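Local coordinates for polyketide synthase (Lyngbya majuscula 19L, PDB 3QIT), which probably releases the finished polyketide chain by thioester hydrolysis and promotes its decarboxylation with loss of sulfate, forming the terminal alkene of curacin A, at residues 35-40 with 270-275; 9-14 with 81-86; 108-113 with 221-226. All coordinates share one frame; numbering follows the deposited sequence.

Contact 1: 35-40 with 270-275; sequences ILEQGL and NLHIDA
E37 reaches across from the loop after strand 28-32 to meet H272, on the short helix 271-274, with its carboxylate. From CB the chain sets off with CG beside the backbone N and anti to the carbonyl carbon (chi1 -66°), then runs extended, carrying the acid group straight toward the imidazole. At the tip the two oxygens meet different main partners. E37 OE1 accepts a hydrogen bond from H272 NE2 at 2.8 Å, nearly straight with an N-H...O angle of 166°; the donor arrives on the syn side of the carboxylate, and E37 OE1 lies close to the ring plane, so both groups use favourable directions although their planes are turned 50° apart. E37 OE2 is 2.8 Å from a water oxygen that also stands 2.6 Å from N270 OD1, within hydrogen-bonding distance of both, though other acceptors compete for its protons. I273 covers one face of the histidine ring, its CG1 sitting 3.8 Å above the centre of the H272 ring, while N270 OD1 lies at the ring edge. The H272 ring also meets that of H102, the residue before the serine of a GxSxG sequence, and both E37 and N270 touch H102. The His-carboxylate pair thus lies beside the probable active site of an alpha/beta hydrolase fold, at the loop that follows strand 261-265 and carries H269 of a probable Ser-His-Glu triad.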
ATOM      1  N   ILE B  35       0.599  14.461   9.799  1.00 15.04           N
ATOM      2  CA  ILE B  35       0.442  13.180  10.480  1.00 13.33           C
ATOM      3  C   ILE B  35      -0.007  13.388  11.923  1.00 15.65           C
ATOM      4  O   ILE B  35       0.449  14.305  12.617  1.00 19.00           O
ATOM      5  CB  ILE B  35       1.772  12.344  10.398  1.00 18.32           C
ATOM      6  CG1 ILE B  35       1.520  10.879  10.718  1.00 19.04           C
ATOM      7  CG2 ILE B  35       2.859  12.906  11.311  1.00 20.98           C
ATOM      8  CD1 ILE B  35       0.781  10.159   9.656  1.00 22.37           C
ATOM      9  N   LEU B  36      -0.897  12.498  12.352  1.00 15.17           N
ATOM     10  CA  LEU B  36      -1.505  12.486  13.690  1.00 15.00           C
ATOM     11  C   LEU B  36      -2.500  13.602  13.947  1.00 18.10           C
ATOM     12  O   LEU B  36      -3.192  13.567  14.957  1.00 18.46           O
ATOM     13  CB  LEU B  36      -0.454  12.444  14.809  1.00 18.93           C
ATOM     14  CG  LEU B  36       0.543  11.319  14.686  1.00 20.32           C
ATOM     15  CD1 LEU B  36       1.411  11.320  15.926  1.00 27.29           C
ATOM     16  CD2 LEU B  36      -0.152   9.977  14.486  1.00 22.26           C
ATOM     17  N   GLU B  37      -2.606  14.568  13.039  1.00 14.11           N
ATOM     18  CA  GLU B  37      -3.590  15.657  13.255  1.00 14.92           C
ATOM     19  C   GLU B  37      -4.983  15.336  12.679  1.00 14.76           C
ATOM     20  O   GLU B  37      -5.361  14.169  12.612  1.00 16.19           O
ATOM     21  CB  GLU B  37      -3.028  17.000  12.790  1.00 20.22           C
ATOM     22  CG  GLU B  37      -1.842  17.407  13.690  1.00 25.60           C
ATOM     23  CD  GLU B  37      -1.400  18.840  13.497  1.00 31.18           C
ATOM     24  OE1 GLU B  37      -2.094  19.762  13.986  1.00 30.96           O
ATOM     25  OE2 GLU B  37      -0.340  19.031  12.873  1.00 35.22           O
ATOM     26  N   GLN B  38      -5.769  16.360  12.326  1.00 15.02           N
ATOM     27  CA  GLN B  38      -7.164  16.132  11.941  1.00 12.32           C
ATOM     28  C   GLN B  38      -7.644  17.390  11.245  1.00 13.91           C
ATOM     29  O   GLN B  38      -7.005  18.439  11.351  1.00 13.51           O
ATOM     30  CB  GLN B  38      -8.038  15.882  13.193  1.00 16.21           C
ATOM     31  CG  GLN B  38      -7.905  16.966  14.255  1.00 16.10           C
ATOM     32  CD  GLN B  38      -8.812  16.730  15.447  1.00 15.91           C
ATOM     33  OE1 GLN B  38      -9.993  16.416  15.297  1.00 16.99           O
ATOM     34  NE2 GLN B  38      -8.252  16.857  16.645  1.00 15.17           N
ATOM     35  N   GLY B  39      -8.748  17.288  10.526  1.00 14.43           N
ATOM     36  CA  GLY B  39      -9.237  18.457   9.762  1.00 17.69           C
ATOM     37  C   GLY B  39      -9.554  19.648  10.630  1.00 16.12           C
ATOM     38  O   GLY B  39      -9.307  20.798  10.238  1.00 13.27           O
ATOM     39  N   LEU B  40     -10.036  19.379  11.846  1.00 14.81           N
ATOM     40  CA  LEU B  40     -10.350  20.437  12.801  1.00 17.61           C
ATOM     41  C   LEU B  40      -9.132  21.291  13.181  1.00 17.45           C
ATOM     42  O   LEU B  40      -9.306  22.432  13.553  1.00 16.43           O
ATOM     43  CB  LEU B  40     -11.033  19.854  14.045  1.00 16.20           C
ATOM     44  CG  LEU B  40     -11.337  20.772  15.225  1.00 17.76           C
ATOM     45  CD1 LEU B  40     -12.320  21.858  14.860  1.00 18.88           C
ATOM     46  CD2 LEU B  40     -11.839  19.977  16.397  1.00 21.46           C
ATOM     47  N   ASN B 270       4.529  24.643  13.456  1.00 20.22           N
ATOM     48  CA  ASN B 270       3.077  24.521  13.504  1.00 21.76           C
ATOM     49  C   ASN B 270       2.362  25.828  13.204  1.00 18.40           C
ATOM     50  O   ASN B 270       1.626  26.374  14.030  1.00 17.93           O
ATOM     51  CB  ASN B 270       2.684  23.919  14.846  1.00 22.16           C
ATOM     52  CG  ASN B 270       3.106  22.477  14.945  1.00 23.91           C
ATOM     53  OD1 ASN B 270       2.746  21.657  14.087  1.00 22.39           O
ATOM     54  ND2 ASN B 270       3.891  22.161  15.960  1.00 23.21           N
ATOM     55  N   LEU B 271       2.582  26.315  11.990  1.00 19.87           N
ATOM     56  CA  LEU B 271       2.093  27.634  11.576  1.00 20.77           C
ATOM     57  C   LEU B 271       0.573  27.740  11.517  1.00 22.14           C
ATOM     58  O   LEU B 271       0.008  28.823  11.679  1.00 21.95           O
ATOM     59  CB  LEU B 271       2.698  28.022  10.225  1.00 22.03           C
ATOM     60  CG  LEU B 271       4.186  28.385  10.178  1.00 21.53           C
ATOM     61  CD1 LEU B 271       4.600  28.691   8.736  1.00 20.45           C
ATOM     62  CD2 LEU B 271       4.530  29.563  11.090  1.00 24.45           C
ATOM     63  N   HIS B 272      -0.106  26.618  11.295  1.00 19.00           N
ATOM     64  CA  HIS B 272      -1.562  26.614  11.304  1.00 22.32           C
ATOM     65  C   HIS B 272      -2.127  26.997  12.670  1.00 21.47           C
ATOM     66  O   HIS B 272      -3.290  27.405  12.771  1.00 19.36           O
ATOM     67  CB  HIS B 272      -2.109  25.249  10.827  1.00 19.72           C
ATOM     68  CG  HIS B 272      -1.658  24.091  11.656  1.00 23.44           C
ATOM     69  ND1 HIS B 272      -0.328  23.848  11.935  1.00 23.74           N
ATOM     70  CD2 HIS B 272      -2.355  23.094  12.250  1.00 21.07           C
ATOM     71  CE1 HIS B 272      -0.230  22.758  12.674  1.00 22.92           C
ATOM     72  NE2 HIS B 272      -1.446  22.283  12.877  1.00 23.69           N
ATOM     73  N   ILE B 273      -1.286  26.923  13.710  1.00 17.58           N
ATOM     74  CA  ILE B 273      -1.689  27.348  15.045  1.00 16.44           C
ATOM     75  C   ILE B 273      -0.957  28.652  15.413  1.00 21.64           C
ATOM     76  O   ILE B 273      -1.593  29.621  15.867  1.00 26.68           O
ATOM     77  CB  ILE B 273      -1.380  26.262  16.109  1.00 18.87           C
ATOM     78  CG1 ILE B 273      -1.951  24.904  15.668  1.00 24.28           C
ATOM     79  CG2 ILE B 273      -1.891  26.685  17.494  1.00 24.81           C
ATOM     80  CD1 ILE B 273      -3.429  24.910  15.354  1.00 21.46           C
ATOM     81  N   ASP B 274       0.357  28.672  15.188  1.00 22.43           N
ATOM     82  CA  ASP B 274       1.253  29.772  15.610  1.00 23.73           C
ATOM     83  C   ASP B 274       0.951  31.086  14.901  1.00 25.87           C
ATOM     84  O   ASP B 274       1.123  32.164  15.467  1.00 25.92           O
ATOM     85  CB  ASP B 274       2.717  29.440  15.264  1.00 25.83           C
ATOM     86  CG  ASP B 274       3.341  28.410  16.190  1.00 31.62           C
ATOM     87  OD1 ASP B 274       2.617  27.782  16.991  1.00 28.80           O
ATOM     88  OD2 ASP B 274       4.575  28.228  16.093  1.00 32.67           O
ATOM     89  N   ALA B 275       0.545  30.985  13.643  1.00 21.28           N
ATOM     90  CA  ALA B 275       0.434  32.155  12.746  1.00 22.07           C
ATOM     91  C   ALA B 275      -0.830  32.035  11.885  1.00 18.10           C
ATOM     92  O   ALA B 275      -0.810  32.328  10.680  1.00 20.12           O
ATOM     93  CB  ALA B 275       1.671  32.219  11.853  1.00 22.32           C
TER
HETATM   94  O   HOH W   1       2.108  19.165  14.135  1.00 39.18           O

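Contact 2: 9-14 with 81-86; sequences LEFGGN and FLAQID
The ring of F11 leans against the helical backbone at A83 and Q84. Its CZ lies 3.8 Å from A83 O and 4.1 Å from A83 CB, and CE2 is 4.0 Å from Q84 N; the peptide atoms approach the ring obliquely. With CG anti to the backbone N (chi1 178°), the phenyl group projects from the end of strand 5-11 toward the helix. Behind the ring, a type I' turn from F11 to N14 reverses the chain into strand 14-21. It is closed by two backbone bonds, F11 N to N14 O and N14 N to F11 O, and G12 and G13 supply the positive phi angles of such a turn. E10 adds a brace: G13 N donates to its OE2 at 2.9 Å, arriving from above the carboxylate plane. On the helix side, the Q84 amide turns away to bond D60 O and F62 N, tying helix 78-91 to the loop after strand 55-59. F11 also touches I16 and R87, and T74 of the second subunit packs on A83. No hydrogen bond crosses between the two segments, so their union rests on van der Waals contact, while directional bonding is spent on shaping the turn and placing the helix.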
ATOM      1  N   LEU B   9     -18.125  10.943   3.214  1.00 19.32           N
ATOM      2  CA  LEU B   9     -18.066  10.478   1.826  1.00 19.48           C
ATOM      3  C   LEU B   9     -17.562   9.030   1.870  1.00 19.84           C
ATOM      4  O   LEU B   9     -16.602   8.744   2.557  1.00 22.62           O
ATOM      5  CB  LEU B   9     -17.115  11.359   1.012  1.00 20.17           C
ATOM      6  CG  LEU B   9     -16.822  11.063  -0.458  1.00 27.84           C
ATOM      7  CD1 LEU B   9     -18.120  11.159  -1.256  1.00 30.98           C
ATOM      8  CD2 LEU B   9     -15.796  12.029  -1.012  1.00 27.91           C
ATOM      9  N   GLU B  10     -18.241   8.120   1.182  1.00 18.59           N
ATOM     10  CA  GLU B  10     -17.801   6.708   1.174  1.00 17.29           C
ATOM     11  C   GLU B  10     -16.719   6.562   0.115  1.00 18.96           C
ATOM     12  O   GLU B  10     -16.822   7.143  -0.961  1.00 21.69           O
ATOM     13  CB  GLU B  10     -18.983   5.770   0.876  1.00 22.09           C
ATOM     14  CG  GLU B  10     -18.669   4.233   0.950  1.00 28.72           C
ATOM     15  CD  GLU B  10     -17.973   3.648  -0.289  1.00 32.15           C
ATOM     16  OE1 GLU B  10     -17.994   4.259  -1.374  1.00 35.90           O
ATOM     17  OE2 GLU B  10     -17.393   2.540  -0.180  1.00 32.59           O
ATOM     18  N   PHE B  11     -15.673   5.796   0.432  1.00 15.32           N
ATOM     19  CA  PHE B  11     -14.585   5.545  -0.516  1.00 15.06           C
ATOM     20  C   PHE B  11     -13.925   4.252  -0.111  1.00 17.43           C
ATOM     21  O   PHE B  11     -13.463   4.123   1.019  1.00 17.01           O
ATOM     22  CB  PHE B  11     -13.547   6.687  -0.487  1.00 16.62           C
ATOM     23  CG  PHE B  11     -12.377   6.458  -1.410  1.00 19.31           C
ATOM     24  CD1 PHE B  11     -12.587   6.306  -2.772  1.00 21.84           C
ATOM     25  CD2 PHE B  11     -11.076   6.400  -0.918  1.00 17.24           C
ATOM     26  CE1 PHE B  11     -11.509   6.081  -3.654  1.00 22.47           C
ATOM     27  CE2 PHE B  11      -9.973   6.181  -1.806  1.00 20.83           C
ATOM     28  CZ  PHE B  11     -10.205   6.027  -3.154  1.00 25.17           C
ATOM     29  N   GLY B  12     -13.857   3.315  -1.058  1.00 18.88           N
ATOM     30  CA  GLY B  12     -13.119   2.059  -0.867  1.00 23.06           C
ATOM     31  C   GLY B  12     -13.618   1.221   0.303  1.00 21.46           C
ATOM     32  O   GLY B  12     -12.848   0.489   0.914  1.00 21.92           O
ATOM     33  N   GLY B  13     -14.900   1.351   0.642  1.00 18.55           N
ATOM     34  CA  GLY B  13     -15.458   0.613   1.766  1.00 23.67           C
ATOM     35  C   GLY B  13     -15.247   1.305   3.093  1.00 22.71           C
ATOM     36  O   GLY B  13     -15.529   0.739   4.142  1.00 23.98           O
ATOM     37  N   ASN B  14     -14.772   2.548   3.047  1.00 18.59           N
ATOM     38  CA  ASN B  14     -14.439   3.283   4.262  1.00 17.82           C
ATOM     39  C   ASN B  14     -15.157   4.623   4.233  1.00 18.90           C
ATOM     40  O   ASN B  14     -15.826   4.937   3.258  1.00 18.52           O
ATOM     41  CB  ASN B  14     -12.941   3.506   4.314  1.00 19.00           C
ATOM     42  CG  ASN B  14     -12.181   2.225   4.530  1.00 22.20           C
ATOM     43  OD1 ASN B  14     -12.215   1.674   5.611  1.00 23.69           O
ATOM     44  ND2 ASN B  14     -11.476   1.758   3.504  1.00 25.61           N
ATOM     45  N   PHE B  81      -3.387   7.627   0.859  1.00 14.16           N
ATOM     46  CA  PHE B  81      -3.778   9.021   1.152  1.00 14.40           C
ATOM     47  C   PHE B  81      -3.952   9.857  -0.108  1.00 13.50           C
ATOM     48  O   PHE B  81      -4.843  10.730  -0.172  1.00 15.32           O
ATOM     49  CB  PHE B  81      -2.775   9.705   2.096  1.00 15.11           C
ATOM     50  CG  PHE B  81      -2.715   9.082   3.482  1.00 15.50           C
ATOM     51  CD1 PHE B  81      -3.886   8.763   4.178  1.00 16.23           C
ATOM     52  CD2 PHE B  81      -1.492   8.875   4.116  1.00 22.43           C
ATOM     53  CE1 PHE B  81      -3.847   8.214   5.450  1.00 17.46           C
ATOM     54  CE2 PHE B  81      -1.436   8.307   5.400  1.00 25.29           C
ATOM     55  CZ  PHE B  81      -2.618   7.980   6.076  1.00 19.69           C
ATOM     56  N   LEU B  82      -3.095   9.643  -1.104  1.00 14.55           N
ATOM     57  CA  LEU B  82      -3.227  10.389  -2.355  0.50 15.89           C
ATOM     58  C   LEU B  82      -4.533  10.054  -3.064  1.00 14.67           C
ATOM     59  O   LEU B  82      -5.213  10.938  -3.568  1.00 16.82           O
ATOM     60  CB  LEU B  82      -2.043  10.115  -3.272  0.50 14.19           C
ATOM     61  CG  LEU B  82      -0.786  10.859  -2.859  0.50 12.53           C
ATOM     62  CD1 LEU B  82       0.377  10.436  -3.752  0.50 13.81           C
ATOM     63  CD2 LEU B  82      -1.006  12.367  -2.903  0.50 12.40           C
ATOM     64  N   ALA B  83      -4.892   8.771  -3.089  1.00 15.59           N
ATOM     65  CA  ALA B  83      -6.145   8.364  -3.712  1.00 15.11           C
ATOM     66  C   ALA B  83      -7.340   8.974  -2.974  1.00 14.69           C
ATOM     67  O   ALA B  83      -8.363   9.299  -3.584  1.00 15.50           O
ATOM     68  CB  ALA B  83      -6.257   6.800  -3.754  1.00 17.68           C
ATOM     69  N   GLN B  84      -7.244   9.037  -1.644  1.00 14.22           N
ATOM     70  CA  GLN B  84      -8.279   9.621  -0.812  1.00 12.86           C
ATOM     71  C   GLN B  84      -8.444  11.100  -1.165  1.00 14.27           C
ATOM     72  O   GLN B  84      -9.571  11.571  -1.312  1.00 15.99           O
ATOM     73  CB  GLN B  84      -7.904   9.487   0.689  1.00 14.33           C
ATOM     74  CG  GLN B  84      -8.978  10.016   1.634  1.00 14.27           C
ATOM     75  CD  GLN B  84      -8.502  10.155   3.094  1.00 15.46           C
ATOM     76  OE1 GLN B  84      -7.411   9.699   3.480  1.00 14.27           O
ATOM     77  NE2 GLN B  84      -9.346  10.781   3.907  1.00 16.28           N
ATOM     78  N   ILE B  85      -7.328  11.833  -1.241  1.00 15.36           N
ATOM     79  CA  ILE B  85      -7.403  13.268  -1.615  1.00 16.33           C
ATOM     80  C   ILE B  85      -7.973  13.468  -3.049  1.00 19.42           C
ATOM     81  O   ILE B  85      -8.804  14.344  -3.264  1.00 18.43           O
ATOM     82  CB  ILE B  85      -6.063  13.984  -1.433  1.00 14.59           C
ATOM     83  CG1 ILE B  85      -5.689  14.009   0.044  1.00 16.70           C
ATOM     84  CG2 ILE B  85      -6.110  15.440  -1.999  1.00 17.30           C
ATOM     85  CD1 ILE B  85      -4.232  14.291   0.294  1.00 21.51           C
ATOM     86  N   ASP B  86      -7.537  12.646  -3.998  1.00 18.51           N
ATOM     87  CA  ASP B  86      -8.089  12.661  -5.378  1.00 18.92           C
ATOM     88  C   ASP B  86      -9.607  12.443  -5.337  1.00 22.05           C
ATOM     89  O   ASP B  86     -10.370  13.147  -6.017  1.00 21.05           O
ATOM     90  CB  ASP B  86      -7.431  11.569  -6.220  1.00 19.66           C
ATOM     91  CG  ASP B  86      -7.498  11.828  -7.736  1.00 27.93           C
ATOM     92  OD1 ASP B  86      -7.542  13.005  -8.174  1.00 24.35           O
ATOM     93  OD2 ASP B  86      -7.467  10.830  -8.493  1.00 25.60           O
TER

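Contact 3: 108-113 with 221-226; sequences LATAIA and SQYLEM
T110 and Y223 supply the polar part of this helix-helix contact, with T110 OG1 and Y223 OH 2.7 Å apart, a probable hydrogen bond from Y223 OH, whose proton has another acceptor within reach. The threonine oxygen lies at the edge of the phenol, near the ring plane, and the two side chains cross at about a right angle. Y223 reaches this point because its CG is anti to the backbone N (chi1 -174°), which sends the long ring across toward helix 104-115. T110 OG1 is also hydrogen-bonded to M107 O one turn earlier in its own helix, so the buried hydroxyl would have two partners in the conformer described here. T110 CG2 also lies 3.6 Å from Y223 OH.

The apolar part belongs to M226 and A111. The thioether, bent at its last torsion (chi3 -75°), lies along the alanine: M226 SD is 3.8 Å from A111 CA, and M226 CE is 4.0 Å from A111 CB. M226 SD also comes within 4.1 Å of T110 OG1, joining the two patches. The axes of 108-113 and 221-226 come within 11.1 Å and are inclined at 57°, so the backbones are well separated, and it is the long tyrosine and methionine side chains that span the interval to small residues.

Helix 104-115 rests its A109 on strands 97-102 and 120-126 and its L108 and A111 on L82 of helix 78-91. L144 of the second subunit packs on both A111 and M226, at the meeting of helices 104-115 and 220-229.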
ATOM      1  N   LEU B 108       1.717  15.664   0.436  1.00 17.22           N
ATOM      2  CA  LEU B 108       0.562  15.118  -0.300  1.00 16.78           C
ATOM      3  C   LEU B 108      -0.021  16.117  -1.295  1.00 18.12           C
ATOM      4  O   LEU B 108      -0.406  15.744  -2.411  1.00 18.49           O
ATOM      5  CB  LEU B 108      -0.531  14.584   0.637  1.00 16.81           C
ATOM      6  CG  LEU B 108      -0.078  13.343   1.430  1.00 18.23           C
ATOM      7  CD1 LEU B 108      -1.011  13.148   2.660  1.00 18.73           C
ATOM      8  CD2 LEU B 108      -0.077  12.093   0.559  1.00 19.38           C
ATOM      9  N   ALA B 109      -0.070  17.373  -0.877  1.00 16.06           N
ATOM     10  CA  ALA B 109      -0.548  18.446  -1.733  1.00 16.78           C
ATOM     11  C   ALA B 109       0.325  18.576  -2.967  1.00 17.63           C
ATOM     12  O   ALA B 109      -0.201  18.759  -4.063  1.00 17.05           O
ATOM     13  CB  ALA B 109      -0.601  19.756  -0.966  1.00 19.72           C
ATOM     14  N   THR B 110       1.648  18.476  -2.815  1.00 16.59           N
ATOM     15  CA  THR B 110       2.528  18.564  -4.001  0.50 18.22           C
ATOM     16  C   THR B 110       2.264  17.422  -4.982  1.00 19.33           C
ATOM     17  O   THR B 110       2.297  17.605  -6.205  1.00 19.33           O
ATOM     18  CB  THR B 110       4.060  18.614  -3.689  0.50 18.09           C
ATOM     19  OG1 THR B 110       4.504  17.387  -3.091  0.50 15.70           O
ATOM     20  CG2 THR B 110       4.405  19.778  -2.788  0.50 19.63           C
ATOM     21  N   ALA B 111       2.017  16.240  -4.454  1.00 17.84           N
ATOM     22  CA  ALA B 111       1.786  15.102  -5.315  1.00 20.25           C
ATOM     23  C   ALA B 111       0.477  15.253  -6.065  1.00 17.20           C
ATOM     24  O   ALA B 111       0.424  15.066  -7.290  1.00 20.52           O
ATOM     25  CB  ALA B 111       1.846  13.809  -4.521  1.00 17.50           C
ATOM     26  N   ILE B 112      -0.565  15.677  -5.374  1.00 16.28           N
ATOM     27  CA  ILE B 112      -1.851  15.824  -6.070  1.00 19.57           C
ATOM     28  C   ILE B 112      -1.830  16.969  -7.100  1.00 20.98           C
ATOM     29  O   ILE B 112      -2.395  16.830  -8.172  1.00 21.99           O
ATOM     30  CB  ILE B 112      -3.068  15.857  -5.109  1.00 26.56           C
ATOM     31  CG1 ILE B 112      -4.357  15.456  -5.851  1.00 30.51           C
ATOM     32  CG2 ILE B 112      -3.259  17.207  -4.511  1.00 28.14           C
ATOM     33  CD1 ILE B 112      -4.479  13.973  -6.170  1.00 33.63           C
ATOM     34  N   ALA B 113      -1.117  18.052  -6.786  1.00 19.64           N
ATOM     35  CA  ALA B 113      -0.935  19.173  -7.718  1.00 18.49           C
ATOM     36  C   ALA B 113      -0.135  18.762  -8.936  1.00 23.64           C
ATOM     37  O   ALA B 113      -0.344  19.296 -10.015  1.00 26.89           O
ATOM     38  CB  ALA B 113      -0.279  20.385  -7.016  1.00 21.79           C
ATOM     39  N   SER B 221      16.048  12.379  -4.392  1.00 44.73           N
ATOM     40  CA  SER B 221      16.278  12.721  -5.797  1.00 43.50           C
ATOM     41  C   SER B 221      14.989  12.711  -6.631  1.00 41.24           C
ATOM     42  O   SER B 221      14.679  13.681  -7.324  1.00 41.33           O
ATOM     43  CB  SER B 221      17.311  11.761  -6.395  1.00 47.05           C
ATOM     44  OG  SER B 221      17.682  12.176  -7.692  1.00 52.93           O
ATOM     45  N   GLN B 222      14.235  11.619  -6.537  1.00 40.73           N
ATOM     46  CA  GLN B 222      12.970  11.475  -7.257  1.00 40.67           C
ATOM     47  C   GLN B 222      11.959  12.554  -6.841  1.00 39.92           C
ATOM     48  O   GLN B 222      11.260  13.125  -7.692  1.00 36.88           O
ATOM     49  CB  GLN B 222      12.383  10.079  -7.027  1.00 47.26           C
ATOM     50  CG  GLN B 222      11.220   9.714  -7.942  1.00 56.53           C
ATOM     51  CD  GLN B 222      11.665   9.048  -9.243  1.00 64.50           C
ATOM     52  OE1 GLN B 222      12.430   9.620 -10.026  1.00 67.56           O
ATOM     53  NE2 GLN B 222      11.171   7.835  -9.482  1.00 66.76           N
ATOM     54  N   TYR B 223      11.894  12.818  -5.537  1.00 37.17           N
ATOM     55  CA  TYR B 223      10.970  13.814  -5.003  1.00 35.21           C
ATOM     56  C   TYR B 223      11.251  15.207  -5.553  1.00 35.02           C
ATOM     57  O   TYR B 223      10.322  15.932  -5.896  1.00 30.76           O
ATOM     58  CB  TYR B 223      10.953  13.841  -3.468  1.00 32.77           C
ATOM     59  CG  TYR B 223       9.875  14.771  -2.958  1.00 32.10           C
ATOM     60  CD1 TYR B 223       8.543  14.562  -3.321  1.00 33.96           C
ATOM     61  CD2 TYR B 223      10.184  15.889  -2.179  1.00 35.20           C
ATOM     62  CE1 TYR B 223       7.529  15.406  -2.897  1.00 34.37           C
ATOM     63  CE2 TYR B 223       9.162  16.756  -1.732  1.00 32.24           C
ATOM     64  CZ  TYR B 223       7.835  16.501  -2.106  1.00 32.46           C
ATOM     65  OH  TYR B 223       6.801  17.330  -1.712  1.00 29.68           O
ATOM     66  N   LEU B 224      12.526  15.577  -5.640  1.00 33.78           N
ATOM     67  CA  LEU B 224      12.896  16.868  -6.216  1.00 33.60           C
ATOM     68  C   LEU B 224      12.448  16.956  -7.673  1.00 33.37           C
ATOM     69  O   LEU B 224      12.039  18.023  -8.138  1.00 29.96           O
ATOM     70  CB  LEU B 224      14.406  17.111  -6.108  1.00 34.32           C
ATOM     71  CG  LEU B 224      14.990  17.289  -4.698  1.00 36.05           C
ATOM     72  CD1 LEU B 224      16.509  17.449  -4.766  1.00 39.33           C
ATOM     73  CD2 LEU B 224      14.353  18.480  -3.986  1.00 34.92           C
ATOM     74  N   GLU B 225      12.504  15.837  -8.391  1.00 34.39           N
ATOM     75  CA  GLU B 225      12.037  15.848  -9.770  1.00 39.42           C
ATOM     76  C   GLU B 225      10.539  16.138  -9.830  1.00 34.89           C
ATOM     77  O   GLU B 225      10.083  16.842 -10.730  1.00 37.79           O
ATOM     78  CB  GLU B 225      12.390  14.550 -10.508  1.00 43.70           C
ATOM     79  CG  GLU B 225      13.882  14.396 -10.823  1.00 53.26           C
ATOM     80  CD  GLU B 225      14.399  15.380 -11.881  1.00 60.05           C
ATOM     81  OE1 GLU B 225      15.639  15.529 -11.994  1.00 65.48           O
ATOM     82  OE2 GLU B 225      13.582  15.996 -12.607  1.00 60.33           O
ATOM     83  N   MET B 226       9.789  15.604  -8.868  1.00 35.92           N
ATOM     84  CA  MET B 226       8.366  15.918  -8.740  1.00 37.41           C
ATOM     85  C   MET B 226       8.188  17.420  -8.521  1.00 34.82           C
ATOM     86  O   MET B 226       7.411  18.065  -9.240  1.00 35.21           O
ATOM     87  CB  MET B 226       7.727  15.120  -7.595  1.00 37.97           C
ATOM     88  CG  MET B 226       6.441  15.735  -7.018  1.00 42.31           C
ATOM     89  SD  MET B 226       5.525  14.618  -5.945  1.00 45.65           S
ATOM     90  CE  MET B 226       4.810  13.538  -7.177  1.00 44.98           C
TER

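From the N terminus, contact 2 opens first, at the end of strand 5-11, and closes at 81-86 on helix 78-91, joining the edge of the central sheet to one of its flanking helices. Contact 1 opens within that loop, at 35-40, but closes only at 270-275, so the two cross; it ties the loop after strand 28-32 to the C-terminal helix 271-274, near the middle of the fold. Contact 3, between 108-113 and 221-226, is nested inside the loop of contact 1 and follows contact 2 in series. Contacts 2 and 3 meet directly, through I85 on L108 and D86 beside I112, and both touch the second subunit. Contact 1 touches neither, its centre lying about 21 Å from each of theirs.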